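Local atomic coordinates of cellulose biosynthesis protein BcsG (Salmonella typhimurium LT2, PDB entry 5OLT), a protein that is required for cellulose biosynthesis and carries a zinc-binding extramembrane domain of the alkaline phosphatase family. Residues Ala77-His82 with Ile236-Leu241; Tyr189-Val194 with Leu216-Asp221; Gly268-Gly273 with Pro287-Val292. One frame throughout, in Å; residues are numbered along the deposited sequence. Where two conformers were deposited one is given.

Contact 1: Ala77-His82 with Ile236-Leu241; sequences AGLMSH and IRAQKL
L79 meets A238 and Q239 with the forked end of its side chain. The apolar part of the contact lies at CD1 of L79, 3.5 Å from CB of A238, a methyl that points from helix 234-255 toward the loop. The same branch is also near the helix backbone, L79 CD1 lying 3.8 Å from N of Q239. CD2, the second branch, lies against the amide, 3.3 Å from OE1 of Q239. F242, one turn further along the helix, also touches L79.

The loop that presents these side chains leaves helix 71-76 through a Schellman motif, with G78 taking the positive phi (73°) that ends the helix. A type I turn from L79 to H82 follows, closed by a bond from H82 N to L79 O (3.1 Å), and it places L79 and H82 side by side before helix 84-87.

The amide of Q239 lies at the edge of the H82 ring, without a hydrogen bond between them. CG of H82 is anti to the backbone N (chi1 -167°), which carries the ring out to the helix, and OE1 of Q239 sits 3.5 Å from H82 CD2, near the ring plane. Ring and amide are turned 49° apart. Both instead use the carboxylate of D243, H82 NE2 at OD1 and Q239 NE2 at OD2. Across the ring, ND1 of H82 caps L84 N at the start of the next helix, an arrangement consistent with the imidazole proton lying on NE2. F242 meets the H82 ring edge-to-face.

Contact 2: Tyr189-Val194 with Leu216-Asp221; sequences YDDLAV and LLPLHD
The first turn of helix 191-203 meets the end of strand 210-216 of the central mixed sheet where D191 rests on L216 and P218. The contact is buried and contains no hydrogen bond between the two segments; across them the carboxylate of D191 meets only carbon atoms. OD1 of D191 is 3.6 Å from CD2 of L216, while OD2 reaches CG of the P218 ring at 3.5 Å and also stays near L216 CD2. With CG beside its own backbone N (chi1 -69°), D191 directs the carboxylate off the helix start toward these residues.

L241 of helix 234-255 packs on both D191 and L216. D191 OD1 also comes close to OD2 of D148, an approach of two acids that may favour protonation of one of them.

D190 occupies the N-cap, its OD2 accepting from A193 N (3.0 Å) through the anti lone pair. On the other segment, a type I turn from L217 to H220 leads the chain away from the sheet. The H220 ring stacks on F183, and its ND1 donates to D221 O at 2.7 Å, with the acceptor lying in the imidazole plane and the N-H...O angle at 167°.

Contact 3: Gly268-Gly273 with Pro287-Val292; sequences GGALKG and PSITNV
The backbones of G268 and I289 come within 4.5 Å at their CA atoms and are joined by one hydrogen bond, G268 N to I289 O, at 2.7 Å. The bond is short but bent, 141° at the hydrogen, and its donor approaches in the plane of the I289 carbonyl. This carbonyl belongs to the short helix 287-290, whose turn is closed by N291 N on P287 O. G268, lacking a side chain, can lie this close to it.

I289 packs against the loop with both of its branches. CG2 of I289, anti to its backbone N while CG1 takes the place beside that atom (chi1 -69°), lies 3.8 Å from G268 N and flanks the hydrogen bond. The longer branch goes the other way along the loop, where CD1 of I289 meets CB of A270 at 4.2 Å. V292 CG1 adds a looser touch, 4.3 Å from G268 N.

The two segments belong to the connection between strands 259-265 and 291-299, antiparallel neighbours in the central sheet of this alkaline phosphatase-like domain. G268 directly follows the zinc ligands E266 and H267, so the bond ties the metal-binding loop to the helix that leads into the next strand. The loop is also held by D73, whose OD2 receives G269 N and whose OD1 receives L271 N.

At the outer end a water donates to K272 O at 2.8 Å and lies 2.9 Å from S288 OG, which also bonds to OG of S72. S288 was modelled in two conformers, so its two bonds hold for one of them and are less certain.

How the contacts relate
Helix 234-255 joins contacts 1 and 2, whose centres are 14 Å apart. R237, facing away from the 77-82 loop, hydrogen-bonds through NH1 to P218 O (2.8 Å) and H220 O (2.9 Å), while CD1 of L241 packs 3.5 Å from D191 OD2. Contacts 1 and 3 meet more lightly, with A77 N 4.0 Å from L271 CD2. Contacts 2 and 3 do not touch; their nearest atoms are about 6 Å apart. Contacts 2 and 3 both approach the zinc site formed by C67, S102, E266 and H267: the side chain of L216 is about 9 Å from the metal and G268 about 8 Å.

Contact 1: Ala77-His82 with Ile236-Leu241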
ATOM      1  N   ALA A  77     -18.559  -1.949   7.800  1.00 12.00           N
ATOM      2  CA  ALA A  77     -19.300  -0.837   7.198  1.00 11.37           C
ATOM      3  C   ALA A  77     -20.333  -1.307   6.187  1.00 13.02           C
ATOM      4  O   ALA A  77     -21.101  -0.477   5.685  1.00 14.52           O
ATOM      5  CB  ALA A  77     -18.338   0.138   6.536  1.00 12.72           C
ATOM      6  N   GLY A  78     -20.331  -2.599   5.850  1.00 12.86           N
ATOM      7  CA  GLY A  78     -21.309  -3.116   4.855  1.00 13.33           C
ATOM      8  C   GLY A  78     -20.994  -2.697   3.429  1.00 13.30           C
ATOM      9  O   GLY A  78     -21.900  -2.503   2.625  1.00 16.96           O
ATOM     10  N   LEU A  79     -19.719  -2.530   3.100  1.00 11.94           N
ATOM     11  CA  LEU A  79     -19.334  -2.013   1.797  1.00 10.87           C
ATOM     12  C   LEU A  79     -18.561  -2.995   0.903  1.00 11.19           C
ATOM     13  O   LEU A  79     -17.939  -2.578  -0.060  1.00 12.26           O
ATOM     14  CB  LEU A  79     -18.559  -0.686   1.979  1.00 11.72           C
ATOM     15  CG  LEU A  79     -19.435   0.443   2.535  1.00 12.56           C
ATOM     16  CD1 LEU A  79     -18.542   1.642   2.792  1.00 14.28           C
ATOM     17  CD2 LEU A  79     -20.504   0.816   1.527  1.00 17.77           C
ATOM     18  N   MET A  80     -18.622  -4.302   1.203  1.00 13.12           N
ATOM     19  CA  MET A  80     -17.944  -5.299   0.382  1.00 13.45           C
ATOM     20  C   MET A  80     -18.478  -5.381  -1.047  1.00 14.19           C
ATOM     21  O   MET A  80     -17.735  -5.759  -1.952  1.00 16.80           O
ATOM     22  CB  MET A  80     -18.028  -6.671   1.034  1.00 15.50           C
ATOM     23  CG  MET A  80     -17.248  -6.747   2.329  1.00 17.37           C
ATOM     24  SD  MET A  80     -15.465  -6.668   2.071  1.00 19.57           S
ATOM     25  CE  MET A  80     -15.156  -8.303   1.405  1.00 21.53           C
ATOM     26  N   SER A  81     -19.716  -4.954  -1.265  1.00 14.81           N
ATOM     27  CA  SER A  81     -20.264  -5.007  -2.616  0.50 15.65           C
ATOM     28  C   SER A  81     -20.260  -3.657  -3.330  1.00 14.66           C
ATOM     29  O   SER A  81     -20.865  -3.512  -4.406  1.00 17.10           O
ATOM     30  CB  SER A  81     -21.674  -5.596  -2.603  0.50 18.97           C
ATOM     31  OG  SER A  81     -22.524  -4.793  -1.827  0.50 21.78           O
ATOM     32  N   HIS A  82     -19.566  -2.662  -2.754  1.00 13.52           N
ATOM     33  CA  HIS A  82     -19.419  -1.414  -3.469  1.00 11.56           C
ATOM     34  C   HIS A  82     -18.788  -1.692  -4.847  1.00 13.32           C
ATOM     35  O   HIS A  82     -17.836  -2.472  -4.920  1.00 13.67           O
ATOM     36  CB  HIS A  82     -18.541  -0.424  -2.699  1.00 12.18           C
ATOM     37  CG  HIS A  82     -18.627   0.950  -3.271  1.00 11.45           C
ATOM     38  ND1 HIS A  82     -17.986   1.315  -4.437  1.00 11.85           N
ATOM     39  CD2 HIS A  82     -19.371   2.027  -2.888  1.00 11.03           C
ATOM     40  CE1 HIS A  82     -18.321   2.564  -4.739  1.00 11.43           C
ATOM     41  NE2 HIS A  82     -19.148   3.021  -3.804  1.00 10.83           N
ATOM     42  N   ILE A 236     -20.679   6.397   5.836  1.00 10.28           N
ATOM     43  CA  ILE A 236     -20.996   7.517   4.956  1.00 10.19           C
ATOM     44  C   ILE A 236     -19.738   8.068   4.292  1.00  9.74           C
ATOM     45  O   ILE A 236     -19.713   8.269   3.066  1.00  9.50           O
ATOM     46  CB  ILE A 236     -21.716   8.640   5.748  1.00 10.79           C
ATOM     47  CG1 ILE A 236     -23.100   8.165   6.217  1.00 11.79           C
ATOM     48  CG2 ILE A 236     -21.799   9.956   4.943  1.00 12.24           C
ATOM     49  CD1 ILE A 236     -24.142   7.969   5.097  1.00 13.81           C
ATOM     50  N   ARG A 237     -18.676   8.232   5.086  1.00  9.43           N
ATOM     51  CA  ARG A 237     -17.421   8.724   4.525  1.00  9.63           C
ATOM     52  C   ARG A 237     -16.805   7.745   3.549  1.00  8.71           C
ATOM     53  O   ARG A 237     -16.214   8.146   2.532  1.00  9.38           O
ATOM     54  CB  ARG A 237     -16.455   9.100   5.639  1.00  9.18           C
ATOM     55  CG  ARG A 237     -16.908  10.363   6.386  1.00  9.83           C
ATOM     56  CD  ARG A 237     -15.936  10.653   7.499  1.00 10.69           C
ATOM     57  NE  ARG A 237     -16.159   9.734   8.609  1.00 11.22           N
ATOM     58  CZ  ARG A 237     -15.214   9.287   9.433  1.00 11.55           C
ATOM     59  NH1 ARG A 237     -13.922   9.520   9.167  1.00 12.97           N
ATOM     60  NH2 ARG A 237     -15.550   8.514  10.462  1.00 13.42           N
ATOM     61  N   ALA A 238     -16.895   6.454   3.877  1.00  8.27           N
ATOM     62  CA  ALA A 238     -16.284   5.431   3.000  1.00  9.21           C
ATOM     63  C   ALA A 238     -17.073   5.320   1.704  1.00  8.85           C
ATOM     64  O   ALA A 238     -16.470   5.279   0.629  1.00  9.48           O
ATOM     65  CB  ALA A 238     -16.190   4.101   3.727  1.00  9.30           C
ATOM     66  N   GLN A 239     -18.422   5.312   1.774  1.00  9.06           N
ATOM     67  CA  GLN A 239     -19.217   5.344   0.556  1.00  9.34           C
ATOM     68  C   GLN A 239     -18.871   6.565  -0.305  1.00  9.49           C
ATOM     69  O   GLN A 239     -18.740   6.434  -1.534  1.00  9.28           O
ATOM     70  CB  GLN A 239     -20.702   5.353   0.942  1.00 10.14           C
ATOM     71  CG  GLN A 239     -21.633   5.466  -0.264  1.00 10.60           C
ATOM     72  CD  GLN A 239     -21.771   4.183  -1.071  1.00 10.41           C
ATOM     73  OE1 GLN A 239     -21.689   3.056  -0.515  1.00 12.55           O
ATOM     74  NE2 GLN A 239     -22.037   4.331  -2.382  1.00 12.68           N
ATOM     75  N   LYS A 240     -18.760   7.746   0.319  1.00  9.56           N
ATOM     76  CA  LYS A 240     -18.434   8.962  -0.411  1.00  9.70           C
ATOM     77  C   LYS A 240     -17.090   8.824  -1.101  1.00  9.95           C
ATOM     78  O   LYS A 240     -16.952   9.148  -2.282  1.00 10.73           O
ATOM     79  CB  LYS A 240     -18.421  10.150   0.562  1.00 10.96           C
ATOM     80  CG  LYS A 240     -17.958  11.478  -0.038  1.00 11.57           C
ATOM     81  CD  LYS A 240     -18.135  12.572   1.003  1.00 12.69           C
ATOM     82  CE  LYS A 240     -17.699  13.954   0.529  1.00 17.48           C
ATOM     83  NZ  LYS A 240     -18.784  14.714  -0.099  1.00 19.27           N
ATOM     84  N   LEU A 241     -16.089   8.320  -0.370  1.00  9.03           N
ATOM     85  CA  LEU A 241     -14.761   8.128  -0.958  1.00  9.91           C
ATOM     86  C   LEU A 241     -14.804   7.138  -2.123  1.00  9.67           C
ATOM     87  O   LEU A 241     -14.226   7.395  -3.182  1.00 10.30           O
ATOM     88  CB  LEU A 241     -13.780   7.619   0.111  1.00  9.56           C
ATOM     89  CG  LEU A 241     -12.379   7.258  -0.424  1.00  9.89           C
ATOM     90  CD1 LEU A 241     -11.676   8.448  -1.100  1.00 11.75           C
ATOM     91  CD2 LEU A 241     -11.534   6.691   0.703  1.00 11.90           C
TER

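Contact 2: Tyr189-Val194 with Leu216-Asp221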
ATOM      1  N   TYR A 189      -9.756  18.057   2.062  1.00 10.45           N
ATOM      2  CA  TYR A 189     -10.309  18.498   0.800  1.00 11.14           C
ATOM      3  C   TYR A 189     -11.049  17.368   0.088  1.00 10.43           C
ATOM      4  O   TYR A 189     -10.725  16.180   0.284  1.00 11.73           O
ATOM      5  CB  TYR A 189      -9.187  19.014  -0.104  1.00 12.45           C
ATOM      6  CG  TYR A 189      -8.493  20.171   0.542  1.00 12.36           C
ATOM      7  CD1 TYR A 189      -9.171  21.381   0.716  1.00 15.23           C
ATOM      8  CD2 TYR A 189      -7.173  20.055   0.999  1.00 13.68           C
ATOM      9  CE1 TYR A 189      -8.563  22.453   1.362  1.00 15.35           C
ATOM     10  CE2 TYR A 189      -6.548  21.141   1.643  1.00 14.38           C
ATOM     11  CZ  TYR A 189      -7.251  22.324   1.805  1.00 15.60           C
ATOM     12  OH  TYR A 189      -6.608  23.387   2.414  1.00 20.68           O
ATOM     13  N   ASP A 190     -11.982  17.736  -0.786  1.00 10.53           N
ATOM     14  CA  ASP A 190     -12.698  16.749  -1.559  1.00 10.62           C
ATOM     15  C   ASP A 190     -11.740  15.972  -2.457  1.00 10.40           C
ATOM     16  O   ASP A 190     -10.968  16.566  -3.250  1.00 11.54           O
ATOM     17  CB  ASP A 190     -13.740  17.419  -2.444  1.00 11.67           C
ATOM     18  CG  ASP A 190     -14.573  16.413  -3.144  1.00 11.74           C
ATOM     19  OD1 ASP A 190     -15.470  15.824  -2.496  1.00 13.95           O
ATOM     20  OD2 ASP A 190     -14.306  16.173  -4.327  1.00 13.86           O
ATOM     21  N   ASP A 191     -11.849  14.648  -2.413  1.00 10.25           N
ATOM     22  CA  ASP A 191     -10.871  13.828  -3.141  1.00 10.51           C
ATOM     23  C   ASP A 191     -11.052  13.863  -4.644  1.00  9.90           C
ATOM     24  O   ASP A 191     -10.062  13.824  -5.390  1.00 10.79           O
ATOM     25  CB  ASP A 191     -10.894  12.401  -2.637  1.00 10.21           C
ATOM     26  CG  ASP A 191     -10.354  12.331  -1.229  1.00 10.40           C
ATOM     27  OD1 ASP A 191      -9.209  12.873  -1.047  1.00 11.73           O
ATOM     28  OD2 ASP A 191     -11.074  11.846  -0.302  1.00 11.86           O
ATOM     29  N   LEU A 192     -12.314  13.916  -5.112  1.00 10.61           N
ATOM     30  CA  LEU A 192     -12.520  14.030  -6.551  1.00 11.11           C
ATOM     31  C   LEU A 192     -11.937  15.335  -7.053  1.00 11.69           C
ATOM     32  O   LEU A 192     -11.363  15.354  -8.153  1.00 13.26           O
ATOM     33  CB  LEU A 192     -13.998  13.893  -6.882  1.00 11.92           C
ATOM     34  CG  LEU A 192     -14.403  13.869  -8.357  1.00 12.91           C
ATOM     35  CD1 LEU A 192     -13.610  12.792  -9.107  1.00 13.56           C
ATOM     36  CD2 LEU A 192     -15.920  13.681  -8.469  1.00 16.05           C
ATOM     37  N   ALA A 193     -12.067  16.423  -6.281  1.00 11.70           N
ATOM     38  CA  ALA A 193     -11.465  17.708  -6.703  1.00 12.61           C
ATOM     39  C   ALA A 193      -9.939  17.633  -6.763  1.00 11.74           C
ATOM     40  O   ALA A 193      -9.328  18.129  -7.712  1.00 13.98           O
ATOM     41  CB  ALA A 193     -11.900  18.829  -5.787  1.00 13.16           C
ATOM     42  N   VAL A 194      -9.320  16.981  -5.767  1.00 11.67           N
ATOM     43  CA  VAL A 194      -7.871  16.797  -5.776  1.00 11.12           C
ATOM     44  C   VAL A 194      -7.455  15.978  -7.014  1.00 11.61           C
ATOM     45  O   VAL A 194      -6.483  16.320  -7.696  1.00 12.32           O
ATOM     46  CB  VAL A 194      -7.399  16.070  -4.491  1.00 11.46           C
ATOM     47  CG1 VAL A 194      -5.923  15.729  -4.575  1.00 13.57           C
ATOM     48  CG2 VAL A 194      -7.632  16.936  -3.253  1.00 13.09           C
ATOM     49  N   LEU A 216      -4.543  10.249   1.618  1.00  9.73           N
ATOM     50  CA  LEU A 216      -5.942  10.607   1.869  1.00 10.17           C
ATOM     51  C   LEU A 216      -6.360  10.320   3.297  1.00  9.22           C
ATOM     52  O   LEU A 216      -6.243   9.188   3.752  1.00 10.64           O
ATOM     53  CB  LEU A 216      -6.902   9.777   0.962  1.00 11.06           C
ATOM     54  CG  LEU A 216      -6.803   9.999  -0.519  1.00 11.06           C
ATOM     55  CD1 LEU A 216      -5.587   9.285  -1.074  1.00 12.45           C
ATOM     56  CD2 LEU A 216      -8.063   9.483  -1.201  1.00 12.22           C
ATOM     57  N   LEU A 217      -6.931  11.324   3.946  1.00  9.36           N
ATOM     58  CA  LEU A 217      -7.333  11.266   5.343  1.00 11.50           C
ATOM     59  C   LEU A 217      -8.854  11.198   5.677  1.00 10.31           C
ATOM     60  O   LEU A 217      -9.190  11.216   6.862  1.00 11.34           O
ATOM     61  CB  LEU A 217      -6.774  12.578   5.994  1.00 14.20           C
ATOM     62  CG  LEU A 217      -6.457  12.545   7.472  1.00 16.41           C
ATOM     63  CD1 LEU A 217      -5.323  11.552   7.741  1.00 21.34           C
ATOM     64  CD2 LEU A 217      -6.078  13.939   7.963  1.00 21.58           C
ATOM     65  N   PRO A 218      -9.782  11.103   4.686  1.00  9.22           N
ATOM     66  CA  PRO A 218     -11.180  11.291   5.115  1.00  9.68           C
ATOM     67  C   PRO A 218     -11.712  10.241   6.087  1.00  9.64           C
ATOM     68  O   PRO A 218     -12.650  10.539   6.834  1.00 10.09           O
ATOM     69  CB  PRO A 218     -11.954  11.258   3.800  1.00 10.55           C
ATOM     70  CG  PRO A 218     -11.137  10.380   2.920  1.00  9.83           C
ATOM     71  CD  PRO A 218      -9.708  10.777   3.246  1.00  9.02           C
ATOM     72  N   LEU A 219     -11.138   9.033   6.076  1.00  9.07           N
ATOM     73  CA  LEU A 219     -11.663   7.959   6.922  1.00 10.13           C
ATOM     74  C   LEU A 219     -11.064   7.992   8.322  1.00 10.41           C
ATOM     75  O   LEU A 219     -11.438   7.187   9.157  1.00 11.14           O
ATOM     76  CB  LEU A 219     -11.424   6.596   6.264  1.00 10.36           C
ATOM     77  CG  LEU A 219     -11.983   6.507   4.845  1.00  9.74           C
ATOM     78  CD1 LEU A 219     -11.760   5.073   4.347  1.00 10.36           C
ATOM     79  CD2 LEU A 219     -13.452   6.926   4.721  1.00 11.94           C
ATOM     80  N   HIS A 220     -10.140   8.931   8.600  1.00 10.25           N
ATOM     81  CA  HIS A 220      -9.577   9.003   9.952  1.00 11.32           C
ATOM     82  C   HIS A 220     -10.645   9.334  10.990  1.00 12.94           C
ATOM     83  O   HIS A 220     -11.551  10.112  10.738  1.00 11.86           O
ATOM     84  CB  HIS A 220      -8.481  10.057   9.997  1.00 13.31           C
ATOM     85  CG  HIS A 220      -7.626  10.002  11.246  1.00 14.39           C
ATOM     86  ND1 HIS A 220      -8.086  10.358  12.511  1.00 16.31           N
ATOM     87  CD2 HIS A 220      -6.340   9.636  11.412  1.00 15.04           C
ATOM     88  CE1 HIS A 220      -7.101  10.249  13.383  1.00 17.89           C
ATOM     89  NE2 HIS A 220      -6.027   9.822  12.740  1.00 16.09           N
ATOM     90  N   ASP A 221     -10.526   8.728  12.174  1.00 12.83           N
ATOM     91  CA  ASP A 221     -11.439   9.017  13.272  1.00 15.14           C
ATOM     92  C   ASP A 221     -11.493  10.537  13.579  1.00 14.91           C
ATOM     93  O   ASP A 221     -10.496  11.259  13.438  1.00 16.75           O
ATOM     94  CB  ASP A 221     -11.016   8.229  14.522  1.00 19.53           C
ATOM     95  CG  ASP A 221     -12.175   7.996  15.479  1.00 26.76           C
ATOM     96  OD1 ASP A 221     -13.351   8.401  15.184  1.00 29.66           O
ATOM     97  OD2 ASP A 221     -11.890   7.397  16.539  1.00 31.87           O
TER

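Contact 3: Gly268-Gly273 with Pro287-Val292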
ATOM      1  N   GLY A 268      -5.878  -0.117   8.980  1.00  8.16           N
ATOM      2  CA  GLY A 268      -7.291   0.022   9.259  1.00  8.68           C
ATOM      3  C   GLY A 268      -7.653   1.084  10.271  1.00  8.85           C
ATOM      4  O   GLY A 268      -6.815   1.579  11.025  1.00  9.89           O
ATOM      5  N   GLY A 269      -8.943   1.405  10.317  1.00  9.33           N
ATOM      6  CA  GLY A 269      -9.466   2.390  11.286  1.00 10.12           C
ATOM      7  C   GLY A 269      -9.949   1.798  12.588  1.00 10.02           C
ATOM      8  O   GLY A 269     -10.413   2.516  13.456  1.00 12.71           O
ATOM      9  N   ALA A 270      -9.826   0.474  12.719  1.00  9.91           N
ATOM     10  CA  ALA A 270     -10.257  -0.236  13.932  1.00 10.87           C
ATOM     11  C   ALA A 270     -11.767   0.034  14.156  1.00 10.73           C
ATOM     12  O   ALA A 270     -12.227   0.216  15.282  1.00 12.67           O
ATOM     13  CB  ALA A 270      -9.401   0.148  15.158  1.00 12.08           C
ATOM     14  N   LEU A 271     -12.548   0.036  13.073  1.00 10.80           N
ATOM     15  CA  LEU A 271     -13.996   0.256  13.216  1.00 11.09           C
ATOM     16  C   LEU A 271     -14.646  -0.791  14.143  1.00 11.76           C
ATOM     17  O   LEU A 271     -15.429  -0.429  15.052  1.00 15.34           O
ATOM     18  CB  LEU A 271     -14.661   0.275  11.830  1.00 13.33           C
ATOM     19  CG  LEU A 271     -16.146   0.566  11.759  1.00 14.28           C
ATOM     20  CD1 LEU A 271     -16.529   1.918  12.369  1.00 17.66           C
ATOM     21  CD2 LEU A 271     -16.603   0.459  10.312  1.00 15.42           C
ATOM     22  N   LYS A 272     -14.358  -2.063  13.905  1.00 11.67           N
ATOM     23  CA  LYS A 272     -14.818  -3.153  14.757  1.00 13.79           C
ATOM     24  C   LYS A 272     -13.719  -3.469  15.758  1.00 13.52           C
ATOM     25  O   LYS A 272     -12.646  -3.944  15.399  1.00 13.61           O
ATOM     26  CB  LYS A 272     -15.186  -4.390  13.927  1.00 18.44           C
ATOM     27  CG  LYS A 272     -15.700  -5.553  14.777  1.00 21.46           C
ATOM     28  CD  LYS A 272     -16.406  -6.590  13.930  1.00 30.56           C
ATOM     29  CE  LYS A 272     -16.773  -7.849  14.725  1.00 31.86           C
ATOM     30  NZ  LYS A 272     -17.021  -8.965  13.755  1.00 35.13           N
ATOM     31  N   GLY A 273     -14.027  -3.189  17.025  1.00 13.27           N
ATOM     32  CA  GLY A 273     -13.098  -3.506  18.122  1.00 12.94           C
ATOM     33  C   GLY A 273     -12.995  -4.997  18.402  1.00 12.09           C
ATOM     34  O   GLY A 273     -13.755  -5.820  17.840  1.00 14.96           O
ATOM     35  N   PRO A 287      -4.079  -8.404  13.152  1.00 10.18           N
ATOM     36  CA  PRO A 287      -4.361  -8.842  11.790  1.00 11.15           C
ATOM     37  C   PRO A 287      -5.569  -8.116  11.204  1.00 10.40           C
ATOM     38  O   PRO A 287      -5.544  -7.745  10.029  1.00 11.75           O
ATOM     39  CB  PRO A 287      -4.627 -10.337  11.967  1.00 11.78           C
ATOM     40  CG  PRO A 287      -3.750 -10.728  13.110  1.00 12.02           C
ATOM     41  CD  PRO A 287      -3.879  -9.552  14.068  1.00 11.92           C
ATOM     42  N   SER A 288      -6.596  -7.890  12.002  0.70  9.83           N
ATOM     43  CA  SER A 288      -7.778  -7.184  11.515  0.70  9.40           C
ATOM     44  C   SER A 288      -7.423  -5.777  11.028  0.70  9.08           C
ATOM     45  O   SER A 288      -7.940  -5.294   9.994  0.70 10.17           O
ATOM     46  CB  SER A 288      -8.773  -7.131  12.664  0.70 11.42           C
ATOM     47  OG  SER A 288      -9.950  -6.459  12.325  0.70 13.42           O
ATOM     48  N   ILE A 289      -6.556  -5.098  11.782  1.00  8.69           N
ATOM     49  CA  ILE A 289      -6.196  -3.714  11.453  1.00  8.73           C
ATOM     50  C   ILE A 289      -5.277  -3.665  10.223  1.00  9.08           C
ATOM     51  O   ILE A 289      -5.327  -2.721   9.446  1.00  9.90           O
ATOM     52  CB  ILE A 289      -5.553  -3.020  12.681  1.00  9.11           C
ATOM     53  CG1 ILE A 289      -6.665  -2.839  13.745  1.00  9.84           C
ATOM     54  CG2 ILE A 289      -4.967  -1.671  12.317  1.00 10.35           C
ATOM     55  CD1 ILE A 289      -6.147  -2.504  15.143  1.00 11.39           C
ATOM     56  N   THR A 290      -4.420  -4.661  10.039  1.00  9.05           N
ATOM     57  CA  THR A 290      -3.382  -4.553   9.022  1.00  9.20           C
ATOM     58  C   THR A 290      -3.691  -5.311   7.715  1.00  8.94           C
ATOM     59  O   THR A 290      -2.958  -5.116   6.753  1.00  9.72           O
ATOM     60  CB  THR A 290      -2.028  -5.043   9.552  1.00  9.19           C
ATOM     61  OG1 THR A 290      -2.163  -6.448   9.868  1.00 10.30           O
ATOM     62  CG2 THR A 290      -1.645  -4.239  10.803  1.00  9.21           C
ATOM     63  N   ASN A 291      -4.764  -6.105   7.658  1.00  8.88           N
ATOM     64  CA  ASN A 291      -5.105  -6.765   6.374  1.00  9.59           C
ATOM     65  C   ASN A 291      -5.975  -5.786   5.560  1.00  9.13           C
ATOM     66  O   ASN A 291      -7.145  -5.577   5.889  1.00  9.50           O
ATOM     67  CB  ASN A 291      -5.851  -8.050   6.656  1.00 10.86           C
ATOM     68  CG  ASN A 291      -6.266  -8.732   5.385  1.00 12.60           C
ATOM     69  OD1 ASN A 291      -5.602  -8.577   4.361  1.00 15.80           O
ATOM     70  ND2 ASN A 291      -7.403  -9.451   5.429  1.00 16.82           N
ATOM     71  N   VAL A 292      -5.368  -5.147   4.547  1.00  9.03           N
ATOM     72  CA  VAL A 292      -5.981  -4.009   3.867  1.00  8.80           C
ATOM     73  C   VAL A 292      -6.258  -4.295   2.399  1.00  9.14           C
ATOM     74  O   VAL A 292      -5.531  -5.069   1.770  1.00 10.11           O
ATOM     75  CB  VAL A 292      -5.099  -2.743   4.013  1.00  8.66           C
ATOM     76  CG1 VAL A 292      -4.905  -2.357   5.487  1.00  9.81           C
ATOM     77  CG2 VAL A 292      -3.726  -2.882   3.324  1.00 10.07           C
TER
HETATM   78  O   HOH W   1     -11.859  -6.539  14.547  1.00 29.75           O